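Uncharacterized protein (Corynebacterium glutamicum, PDB 2NSF) probably catalyses, as a zinc-containing and mycothiol-dependent isomerase, the cis-trans isomerization of maleylpyruvate to fumarylpyruvate. Local coordinates at residues Tyr75-Leu80 / Trp159-Glu164; Thr93-Ser98 / Leu145-Arg150; Ala79-Met84 / Ala126-Ala131; Arg45-Val50 / Ala116-His121. All coordinates share one frame; numbering follows the deposited sequence.

Contact 1 of 4, residues Tyr75-Leu80 / Trp159-Glu164; sequences YNAIAL and WMRSRE. With ZN (zinc ion), chain E; SO4 (sulfate ion), chain B; SO4 (sulfate ion), chain C.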
# COMPACT_ATOMS: atom_id res chain seq x y z
N TYR A 75 1.77 4.06 12.27
CA TYR A 75 0.38 4.23 12.67
C TYR A 75 -0.53 3.29 11.88
O TYR A 75 -1.60 2.89 12.35
CB TYR A 75 -0.06 5.69 12.52
CG TYR A 75 0.68 6.61 13.48
CD1 TYR A 75 0.74 6.30 14.84
CD2 TYR A 75 1.32 7.76 13.04
CE1 TYR A 75 1.44 7.11 15.74
CE2 TYR A 75 2.02 8.59 13.93
CZ TYR A 75 2.08 8.25 15.28
OH TYR A 75 2.76 9.04 16.17
N ASN A 76 -0.11 2.92 10.67
CA ASN A 76 -0.90 1.99 9.88
C ASN A 76 -0.81 0.61 10.52
O ASN A 76 -1.80 -0.10 10.61
CB ASN A 76 -0.39 1.96 8.43
CG ASN A 76 -0.95 0.79 7.63
OD1 ASN A 76 -0.36 -0.28 7.59
ND2 ASN A 76 -2.11 1.00 7.01
N ALA A 77 0.38 0.23 10.99
CA ALA A 77 0.53 -1.07 11.65
C ALA A 77 -0.40 -1.12 12.86
O ALA A 77 -1.07 -2.12 13.10
CB ALA A 77 1.98 -1.28 12.09
N ILE A 78 -0.42 -0.03 13.61
CA ILE A 78 -1.28 0.06 14.79
C ILE A 78 -2.75 -0.05 14.40
O ILE A 78 -3.54 -0.72 15.06
CB ILE A 78 -1.02 1.38 15.54
CG1 ILE A 78 0.37 1.34 16.20
CG2 ILE A 78 -2.11 1.62 16.59
CD1 ILE A 78 0.84 2.68 16.75
N ALA A 79 -3.12 0.62 13.30
CA ALA A 79 -4.50 0.59 12.84
C ALA A 79 -4.92 -0.82 12.44
O ALA A 79 -6.06 -1.23 12.68
CB ALA A 79 -4.68 1.55 11.66
N LEU A 80 -4.00 -1.58 11.85
CA LEU A 80 -4.30 -2.94 11.45
C LEU A 80 -4.40 -3.85 12.67
O LEU A 80 -5.12 -4.85 12.65
CB LEU A 80 -3.23 -3.45 10.47
CG LEU A 80 -3.22 -2.72 9.13
CD1 LEU A 80 -2.15 -3.31 8.23
CD2 LEU A 80 -4.59 -2.84 8.45
N TRP A 159 -3.03 -8.17 3.17
CA TRP A 159 -2.93 -7.49 1.88
C TRP A 159 -2.73 -5.99 2.10
O TRP A 159 -1.88 -5.36 1.48
CB TRP A 159 -4.20 -7.72 1.06
CG TRP A 159 -4.37 -6.76 -0.10
CD1 TRP A 159 -5.40 -5.88 -0.30
CD2 TRP A 159 -3.47 -6.57 -1.21
NE1 TRP A 159 -5.20 -5.17 -1.45
CE2 TRP A 159 -4.02 -5.57 -2.03
CE3 TRP A 159 -2.25 -7.16 -1.58
CZ2 TRP A 159 -3.41 -5.13 -3.21
CZ3 TRP A 159 -1.63 -6.73 -2.76
CH2 TRP A 159 -2.21 -5.72 -3.56
N MET A 160 -3.53 -5.43 3.00
CA MET A 160 -3.44 -4.00 3.28
C MET A 160 -2.05 -3.61 3.75
O MET A 160 -1.50 -2.61 3.30
CB MET A 160 -4.48 -3.62 4.34
CG MET A 160 -5.91 -3.79 3.86
SD MET A 160 -7.09 -3.84 5.22
CE MET A 160 -7.25 -2.11 5.57
N ARG A 161 -1.47 -4.40 4.64
CA ARG A 161 -0.13 -4.09 5.12
C ARG A 161 0.89 -4.24 3.99
O ARG A 161 1.81 -3.43 3.86
CB ARG A 161 0.26 -4.98 6.30
CG ARG A 161 1.61 -4.64 6.92
CD ARG A 161 1.65 -3.20 7.45
NE ARG A 161 2.88 -2.94 8.20
CZ ARG A 161 3.23 -1.75 8.66
NH1 ARG A 161 2.45 -0.69 8.47
NH2 ARG A 161 4.37 -1.61 9.32
N SER A 162 0.72 -5.27 3.16
CA SER A 162 1.63 -5.48 2.04
C SER A 162 1.66 -4.27 1.11
O SER A 162 2.73 -3.86 0.66
CB SER A 162 1.24 -6.74 1.26
OG SER A 162 1.46 -7.92 2.02
N ARG A 163 0.49 -3.70 0.80
CA ARG A 163 0.45 -2.53 -0.07
C ARG A 163 1.31 -1.42 0.52
O ARG A 163 2.07 -0.74 -0.17
CB ARG A 163 -0.97 -1.98 -0.22
CG ARG A 163 -1.96 -2.87 -0.92
CD ARG A 163 -3.28 -2.14 -1.12
NE ARG A 163 -3.76 -1.52 0.12
CZ ARG A 163 -5.04 -1.33 0.41
NH1 ARG A 163 -5.98 -1.71 -0.46
NH2 ARG A 163 -5.39 -0.79 1.57
N GLU A 164 1.17 -1.22 1.83
CA GLU A 164 1.90 -0.18 2.53
C GLU A 164 3.41 -0.36 2.52
O GLU A 164 4.14 0.53 2.08
CB GLU A 164 1.44 -0.09 3.98
CG GLU A 164 -0.02 0.29 4.18
CD GLU A 164 -0.35 1.67 3.66
OE1 GLU A 164 0.46 2.60 3.84
OE2 GLU A 164 -1.45 1.84 3.09
ZN ZN E . 0.15 4.59 3.15
S SO4 B . -9.02 -0.07 1.30
O1 SO4 B . -10.44 -0.18 1.69
O2 SO4 B . -8.19 0.13 2.49
O3 SO4 B . -8.86 1.07 0.40
O4 SO4 B . -8.60 -1.31 0.62
S SO4 C . -4.45 4.14 5.90
O1 SO4 C . -3.52 5.09 5.27
O2 SO4 C . -5.59 4.89 6.46
O3 SO4 C . -4.95 3.17 4.90
O4 SO4 C . -3.76 3.40 6.97
O HOH W 1 -2.03 4.39 3.23
O HOH W 2 -0.33 3.96 0.85

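Contact 2 of 4, residues Thr93-Ser98 / Leu145-Arg150; sequences TPMYVS and LTAQGR. With SO4 (sulfate ion), chain B; SO4 (sulfate ion), chain C.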
# COMPACT_ATOMS: atom_id res chain seq x y z
N THR A 93 -13.54 -2.45 16.67
CA THR A 93 -12.43 -1.55 16.97
C THR A 93 -11.94 -1.06 15.61
O THR A 93 -11.13 -1.72 14.96
CB THR A 93 -11.30 -2.30 17.68
OG1 THR A 93 -11.82 -3.00 18.82
CG2 THR A 93 -10.22 -1.33 18.14
N PRO A 94 -12.42 0.11 15.16
CA PRO A 94 -12.04 0.69 13.87
C PRO A 94 -10.55 0.96 13.71
O PRO A 94 -9.82 1.08 14.70
CB PRO A 94 -12.88 1.97 13.80
CG PRO A 94 -13.01 2.35 15.25
CD PRO A 94 -13.31 1.03 15.90
N MET A 95 -10.10 1.06 12.46
CA MET A 95 -8.69 1.33 12.19
C MET A 95 -8.23 2.59 12.89
O MET A 95 -7.20 2.59 13.57
CB MET A 95 -8.44 1.45 10.69
CG MET A 95 -8.25 0.13 9.98
SD MET A 95 -7.94 0.36 8.22
CE MET A 95 -6.20 0.85 8.23
N TYR A 96 -9.00 3.67 12.72
CA TYR A 96 -8.69 4.96 13.33
C TYR A 96 -9.92 5.51 14.04
O TYR A 96 -11.05 5.22 13.66
CB TYR A 96 -8.27 5.97 12.26
CG TYR A 96 -7.03 5.56 11.50
CD1 TYR A 96 -5.76 5.71 12.06
CD2 TYR A 96 -7.13 4.97 10.24
CE1 TYR A 96 -4.62 5.29 11.38
CE2 TYR A 96 -6.00 4.54 9.56
CZ TYR A 96 -4.75 4.70 10.13
OH TYR A 96 -3.63 4.27 9.46
N VAL A 97 -9.68 6.31 15.08
CA VAL A 97 -10.78 6.91 15.83
C VAL A 97 -11.58 7.82 14.91
O VAL A 97 -12.81 7.85 14.96
CB VAL A 97 -10.25 7.73 17.03
CG1 VAL A 97 -11.40 8.50 17.68
CG2 VAL A 97 -9.59 6.82 18.04
N SER A 98 -10.86 8.55 14.05
CA SER A 98 -11.48 9.46 13.11
C SER A 98 -10.44 9.92 12.09
O SER A 98 -9.24 9.72 12.28
CB SER A 98 -12.02 10.69 13.84
OG SER A 98 -10.95 11.47 14.37
N LEU A 145 -14.13 -3.55 8.98
CA LEU A 145 -14.26 -2.44 8.05
C LEU A 145 -12.93 -1.72 7.87
O LEU A 145 -12.22 -1.47 8.85
CB LEU A 145 -15.31 -1.45 8.57
CG LEU A 145 -15.96 -0.50 7.56
CD1 LEU A 145 -16.82 -1.32 6.60
CD2 LEU A 145 -16.81 0.53 8.28
N THR A 146 -12.59 -1.41 6.63
CA THR A 146 -11.35 -0.70 6.35
C THR A 146 -11.63 0.78 6.56
O THR A 146 -12.79 1.18 6.70
CB THR A 146 -10.87 -0.89 4.89
OG1 THR A 146 -11.73 -0.15 4.01
CG2 THR A 146 -10.89 -2.35 4.50
N ALA A 147 -10.58 1.59 6.58
CA ALA A 147 -10.75 3.03 6.78
C ALA A 147 -11.50 3.64 5.60
O ALA A 147 -12.10 4.70 5.73
CB ALA A 147 -9.39 3.70 6.95
N GLN A 148 -11.46 2.96 4.46
CA GLN A 148 -12.14 3.44 3.26
C GLN A 148 -13.59 2.96 3.17
O GLN A 148 -14.27 3.19 2.17
CB GLN A 148 -11.37 3.01 2.01
CG GLN A 148 -10.07 3.77 1.77
CD GLN A 148 -10.30 5.25 1.51
OE1 GLN A 148 -10.88 5.95 2.35
NE2 GLN A 148 -9.85 5.73 0.36
N GLY A 149 -14.07 2.29 4.22
CA GLY A 149 -15.44 1.84 4.24
C GLY A 149 -15.73 0.48 3.63
O GLY A 149 -16.90 0.13 3.43
N ARG A 150 -14.70 -0.29 3.32
CA ARG A 150 -14.91 -1.60 2.72
C ARG A 150 -15.10 -2.69 3.78
O ARG A 150 -14.42 -2.70 4.81
CB ARG A 150 -13.75 -1.96 1.80
CG ARG A 150 -13.61 -1.03 0.61
CD ARG A 150 -12.39 -1.40 -0.23
NE ARG A 150 -12.43 -2.81 -0.57
CZ ARG A 150 -11.45 -3.68 -0.38
NH1 ARG A 150 -10.30 -3.32 0.17
NH2 ARG A 150 -11.65 -4.94 -0.72
S SO4 B . -9.02 -0.07 1.30
O1 SO4 B . -10.44 -0.18 1.69
O2 SO4 B . -8.19 0.13 2.49
O3 SO4 B . -8.86 1.07 0.40
O4 SO4 B . -8.60 -1.31 0.62
S SO4 C . -4.45 4.14 5.90
O1 SO4 C . -3.52 5.09 5.27
O2 SO4 C . -5.59 4.89 6.46
O3 SO4 C . -4.95 3.17 4.90
O4 SO4 C . -3.76 3.40 6.97
O HOH W 3 -12.08 0.57 10.57

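Contact 3 of 4, residues Ala79-Met84 / Ala126-Ala131; sequences ALCNLM and ARLDVA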
# COMPACT_ATOMS: atom_id res chain seq x y z
N ALA A 79 -3.12 0.62 13.30
CA ALA A 79 -4.50 0.59 12.84
C ALA A 79 -4.92 -0.82 12.44
O ALA A 79 -6.06 -1.23 12.68
CB ALA A 79 -4.68 1.55 11.66
N LEU A 80 -4.00 -1.58 11.85
CA LEU A 80 -4.30 -2.94 11.45
C LEU A 80 -4.40 -3.85 12.67
O LEU A 80 -5.12 -4.85 12.65
CB LEU A 80 -3.23 -3.45 10.47
CG LEU A 80 -3.22 -2.72 9.13
CD1 LEU A 80 -2.15 -3.31 8.23
CD2 LEU A 80 -4.59 -2.84 8.45
N CYS A 81 -3.69 -3.50 13.73
CA CYS A 81 -3.76 -4.27 14.97
C CYS A 81 -5.19 -4.15 15.50
O CYS A 81 -5.74 -5.12 16.02
CB CYS A 81 -2.80 -3.72 16.02
SG CYS A 81 -1.10 -4.26 15.82
N ASN A 82 -5.77 -2.97 15.38
CA ASN A 82 -7.14 -2.76 15.85
C ASN A 82 -8.10 -3.71 15.16
O ASN A 82 -8.95 -4.32 15.80
CB ASN A 82 -7.58 -1.31 15.62
CG ASN A 82 -6.90 -0.34 16.56
OD1 ASN A 82 -6.44 -0.71 17.64
ND2 ASN A 82 -6.83 0.93 16.15
N LEU A 83 -7.96 -3.84 13.84
CA LEU A 83 -8.83 -4.73 13.09
C LEU A 83 -8.64 -6.18 13.52
O LEU A 83 -9.60 -6.95 13.58
CB LEU A 83 -8.58 -4.60 11.58
CG LEU A 83 -8.87 -3.23 10.96
CD1 LEU A 83 -8.69 -3.32 9.44
CD2 LEU A 83 -10.30 -2.79 11.29
N MET A 84 -7.40 -6.56 13.83
CA MET A 84 -7.16 -7.93 14.27
C MET A 84 -7.74 -8.16 15.66
O MET A 84 -8.19 -9.27 15.96
CB MET A 84 -5.66 -8.24 14.26
CG MET A 84 -5.02 -8.25 12.87
SD MET A 84 -6.04 -9.08 11.61
CE MET A 84 -6.23 -10.70 12.30
N ALA A 126 6.53 -5.30 15.24
CA ALA A 126 6.56 -6.47 16.10
C ALA A 126 5.19 -6.80 16.69
O ALA A 126 4.80 -7.96 16.76
CB ALA A 126 7.58 -6.27 17.23
N ARG A 127 4.45 -5.77 17.09
CA ARG A 127 3.13 -5.97 17.68
C ARG A 127 2.09 -6.47 16.68
O ARG A 127 1.22 -7.27 17.03
CB ARG A 127 2.65 -4.69 18.35
CG ARG A 127 3.51 -4.29 19.55
CD ARG A 127 3.26 -5.22 20.73
NE ARG A 127 1.94 -4.98 21.32
CZ ARG A 127 1.37 -5.75 22.23
NH1 ARG A 127 1.99 -6.83 22.68
NH2 ARG A 127 0.16 -5.44 22.70
N LEU A 128 2.18 -6.00 15.43
CA LEU A 128 1.24 -6.45 14.41
C LEU A 128 1.53 -7.91 14.08
O LEU A 128 0.61 -8.71 13.88
CB LEU A 128 1.37 -5.58 13.14
CG LEU A 128 0.60 -6.04 11.89
CD1 LEU A 128 -0.87 -6.26 12.22
CD2 LEU A 128 0.77 -4.99 10.79
N ASP A 129 2.80 -8.28 14.04
CA ASP A 129 3.15 -9.66 13.73
C ASP A 129 2.61 -10.59 14.82
O ASP A 129 2.08 -11.66 14.52
CB ASP A 129 4.66 -9.83 13.61
CG ASP A 129 5.04 -11.09 12.86
OD1 ASP A 129 4.73 -11.17 11.65
OD2 ASP A 129 5.62 -12.00 13.47
N VAL A 130 2.74 -10.19 16.08
CA VAL A 130 2.24 -10.99 17.18
C VAL A 130 0.73 -11.14 17.03
O VAL A 130 0.19 -12.23 17.20
CB VAL A 130 2.53 -10.34 18.56
CG1 VAL A 130 1.78 -11.08 19.67
CG2 VAL A 130 4.03 -10.39 18.85
N ALA A 131 0.06 -10.04 16.70
CA ALA A 131 -1.39 -10.06 16.52
C ALA A 131 -1.77 -11.11 15.48
O ALA A 131 -2.70 -11.88 15.68
CB ALA A 131 -1.89 -8.68 16.08

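Contact 4 of 4, residues Arg45-Val50 / Ala116-His121; sequences RQLSLV and ALRNLH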
# COMPACT_ATOMS: atom_id res chain seq x y z
N ARG A 45 14.84 -2.31 5.54
CA ARG A 45 16.19 -2.17 4.99
C ARG A 45 16.35 -0.76 4.41
O ARG A 45 17.42 -0.16 4.52
CB ARG A 45 16.46 -3.21 3.90
CG ARG A 45 16.85 -4.58 4.44
CD ARG A 45 17.39 -5.49 3.35
NE ARG A 45 16.36 -5.88 2.40
CZ ARG A 45 15.53 -6.90 2.58
NH1 ARG A 45 15.60 -7.63 3.69
NH2 ARG A 45 14.63 -7.19 1.66
N GLN A 46 15.30 -0.24 3.79
CA GLN A 46 15.36 1.10 3.21
C GLN A 46 15.43 2.16 4.30
O GLN A 46 16.13 3.15 4.16
CB GLN A 46 14.14 1.35 2.32
CG GLN A 46 13.99 0.33 1.20
CD GLN A 46 15.26 0.17 0.39
OE1 GLN A 46 15.79 -0.94 0.27
NE2 GLN A 46 15.76 1.26 -0.16
N LEU A 47 14.69 1.94 5.39
CA LEU A 47 14.70 2.89 6.50
C LEU A 47 16.09 2.92 7.12
O LEU A 47 16.59 3.97 7.52
CB LEU A 47 13.67 2.48 7.56
CG LEU A 47 13.57 3.36 8.80
CD1 LEU A 47 13.31 4.82 8.41
CD2 LEU A 47 12.46 2.84 9.70
N SER A 48 16.71 1.75 7.20
CA SER A 48 18.05 1.63 7.77
C SER A 48 19.06 2.42 6.93
O SER A 48 20.03 2.96 7.46
CB SER A 48 18.47 0.16 7.85
OG SER A 48 19.74 0.02 8.47
N LEU A 49 18.83 2.49 5.63
CA LEU A 49 19.74 3.22 4.74
C LEU A 49 19.62 4.72 4.91
O LEU A 49 20.59 5.45 4.72
CB LEU A 49 19.48 2.85 3.28
CG LEU A 49 19.92 1.45 2.85
CD1 LEU A 49 19.52 1.22 1.40
CD2 LEU A 49 21.42 1.29 3.03
N VAL A 50 18.43 5.20 5.27
CA VAL A 50 18.22 6.63 5.46
C VAL A 50 18.90 7.05 6.76
O VAL A 50 18.80 6.36 7.77
CB VAL A 50 16.72 6.97 5.55
CG1 VAL A 50 16.54 8.45 5.89
CG2 VAL A 50 16.03 6.65 4.24
N ALA A 116 13.45 7.90 17.94
CA ALA A 116 12.15 7.61 18.52
C ALA A 116 11.25 7.01 17.44
O ALA A 116 10.47 6.10 17.70
CB ALA A 116 11.52 8.88 19.07
N LEU A 117 11.38 7.53 16.22
CA LEU A 117 10.58 7.04 15.11
C LEU A 117 11.04 5.64 14.69
O LEU A 117 10.22 4.81 14.31
CB LEU A 117 10.66 8.00 13.92
CG LEU A 117 9.90 9.32 14.07
CD1 LEU A 117 10.07 10.17 12.82
CD2 LEU A 117 8.42 9.03 14.31
N ARG A 118 12.34 5.38 14.74
CA ARG A 118 12.83 4.06 14.38
C ARG A 118 12.30 3.05 15.40
O ARG A 118 11.96 1.93 15.05
CB ARG A 118 14.36 4.02 14.36
CG ARG A 118 15.02 4.84 13.25
CD ARG A 118 16.54 4.74 13.33
NE ARG A 118 17.22 5.63 12.39
CZ ARG A 118 17.39 5.38 11.10
NH1 ARG A 118 16.93 4.25 10.56
NH2 ARG A 118 18.02 6.26 10.33
N ASN A 119 12.23 3.46 16.67
CA ASN A 119 11.75 2.57 17.71
C ASN A 119 10.25 2.30 17.55
O ASN A 119 9.79 1.18 17.76
CB ASN A 119 12.05 3.14 19.10
CG ASN A 119 13.54 3.14 19.40
OD1 ASN A 119 14.26 2.20 19.04
ND2 ASN A 119 14.01 4.18 20.08
N LEU A 120 9.50 3.33 17.18
CA LEU A 120 8.06 3.21 16.97
C LEU A 120 7.80 2.25 15.81
O LEU A 120 6.93 1.38 15.88
CB LEU A 120 7.46 4.59 16.66
CG LEU A 120 6.01 4.65 16.17
CD1 LEU A 120 5.09 3.92 17.13
CD2 LEU A 120 5.59 6.11 16.01
N HIS A 121 8.56 2.42 14.73
CA HIS A 121 8.41 1.54 13.58
C HIS A 121 8.67 0.09 13.99
O HIS A 121 7.87 -0.80 13.74
CB HIS A 121 9.39 1.92 12.47
CG HIS A 121 9.51 0.89 11.39
ND1 HIS A 121 8.45 0.53 10.58
CD2 HIS A 121 10.54 0.08 11.04
CE1 HIS A 121 8.83 -0.45 9.78
NE2 HIS A 121 10.09 -0.74 10.03

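Contact 1 of 4, residues Tyr75-Leu80 / Trp159-Glu164
Asn-76 and Arg-161 both set CG anti to the backbone N (chi1 167° and -176°), and the arginine chain then bends at chi2; the two side chains run past one another in opposite senses, with amide and guanidinium nearly coplanar (7°). Arg-161 NH1 gives Asn-76 OD1 a somewhat bent hydrogen bond of 3.0 Å, received in the carbonyl plane on a lone pair; the same NH1 also bonds to Val-73 O, one turn earlier on helix 66-89. Ala-77 CB covers one guanidinium face, 3.7 Å from Arg-161 CZ. Asn-76 ND2 donates to O4 of a sulfate, probably from the crystallisation liquor, at 2.9 Å. These antiparallel helices, 66-89 and 156-171, carry the zinc site of the N-terminal helical bundle: Glu-164 OE1 binds zinc at 2.1 Å beside His-72, His-168 and two waters. Glu-164 CG packs against the Asn-76 amide, 3.5 Å from OD1, while Glu-164 OE2 accepts a 2.6 Å hydrogen bond from a zinc-bound water that also donates to the sulfate. Leu-80 splits its branches along the opposing helix, CD1 resting on Arg-161 CB at 3.5 Å and CD2 on Met-160 CE at 4.0 Å.

Contact 2 of 4, residues Thr93-Ser98 / Leu145-Arg150
Beside the zinc pocket, the loop between helices 66-89 and 99-109 meets the turn of a beta hairpin, and Met-95 and Ala-147 make the central touch. Met-95 SD lies 3.3 Å from Ala-147 N and 3.9 Å from its CB. The chain bends at chi3 (78°), and CE ends near the sulfate that Tyr-96 binds. Ala-147 CB also meets the edge of the Tyr-96 ring at CD2, 4.2 Å away. No direct hydrogen bond joins the two segments; instead a water accepts from Met-95 N and donates to Leu-145 O at 2.7 Å. The hairpin, strands 143-145 and 151-153, reverses through a type I turn from Thr-146 to Gly-149, the glycine taking a positive phi of 87°. Thr-146 OG1 holds the turn from within by accepting from Arg-150 N, and donates outward to O1 of one sulfate at 2.7 Å. Arg-150 NH1 reaches O4 of that anion at 2.7 Å, the sulfate lying at the guanidinium edge, and Arg-163 of helix 156-171 also binds it. Tyr-96 OH donates to O4 of the second sulfate at 2.6 Å; Arg-102 of helix 99-109 also donates to this ion, which lies toward the zinc.

Contact 3 of 4, residues Ala79-Met84 / Ala126-Ala131
Cys-81 points its sulfur at the backbone of the neighbouring helix, meeting Leu-128 at the root of its side chain. SG is 3.5 Å from Leu-128 CA and 3.9 Å from Leu-128 CB, so the thiol lies against the helix surface where the leucine leaves it. SG stands anti to its own carbonyl carbon (chi1 -81°), which carries it across the gap although the CB bond of Cys-81 points neither straight at the partner nor away. Leu-128 answers with CG anti to the backbone N (chi1 172°), and its end bends in towards helix 66-89: CD1 comes to 4.1 Å from Leu-80 CB. One turn further along, Met-84 and Ala-131 point their CB atoms at each other, 4.2 Å apart; this pairing is short on both sides and rests on the first carbon of the methionine. Ala-131 CB also reaches Cys-81 SG, loosely, at 4.5 Å. No hydrogen bond crosses; the side-chain contacts are apolar, with the sulfur also against backbone atoms. Cys-81 CA and Leu-128 CA are the nearest pair, 5.5 Å apart, which the small Cys-81 and Ala-131 probably help to permit. The segments run nearly parallel, their axes 9.4 Å apart and crossing at 19°, a shallow angle typical of helices aligned side by side in a bundle, here 66-89 and 114-133 of the N-terminal domain.

Contact 4 of 4, residues Arg45-Val50 / Ala116-His121
Arg-118 reaches across to Leu-47 in the last turn of helix 29-49 and Val-50 just beyond it. From CB its chain runs extended through CG and CD to NE (chi2 179°, chi3 -173°), spanning the gap between two helix segments whose axes are 11.9 Å apart. A turn at chi4 (-80°) then brings the guanidinium edge to the helix end. NH1 donates to Leu-47 O at 3.1 Å, approaching from above that carbonyl plane, and lies 3.9 Å from Leu-47 CG. NH2 makes the shorter bond, 2.7 Å to Val-50 O, with the acceptor almost in the guanidinium plane; a further acceptor of NH2 is Asn-52 OD1. The helices, 29-49 and 114-133, are antiparallel neighbours in the N-terminal bundle, and Val-50 is where the first leaves helical geometry. A positive group among carbonyls there would probably be favoured by the helix dipole. One turn on from Arg-118, His-121 and Leu-47 reach towards each other, Leu-47 CD2 meeting the imidazole obliquely, 3.6 Å from His-121 CD2. His-121 NE2 is hydrogen-bonded to Ser-44 OG, a second tie between these helices, and Leu-47 also packs on Ile-70 of helix 66-89.

All four contacts lie in the N-terminal domain, where contacts 1, 3 and 4 join helices 29-49, 66-89, 114-133 and 156-171. Contacts 1 and 3 start from the same stretch of helix 66-89, sharing Ala-79 and Leu-80, with centres about 9 Å apart. Contact 4, whose first segment precedes all others, crosses the other three along the chain; it lies about 19 Å from contact 3 between centres, on the N-terminal part of helix 114-133. Contact 2 is nested inside the loop closed by contact 1 and touches it through Met-95 and Met-160. The bundle thus supplies the zinc ligands, while the loops of contact 2 border the zinc site where two sulfates, probably from the crystallisation liquor, are bound.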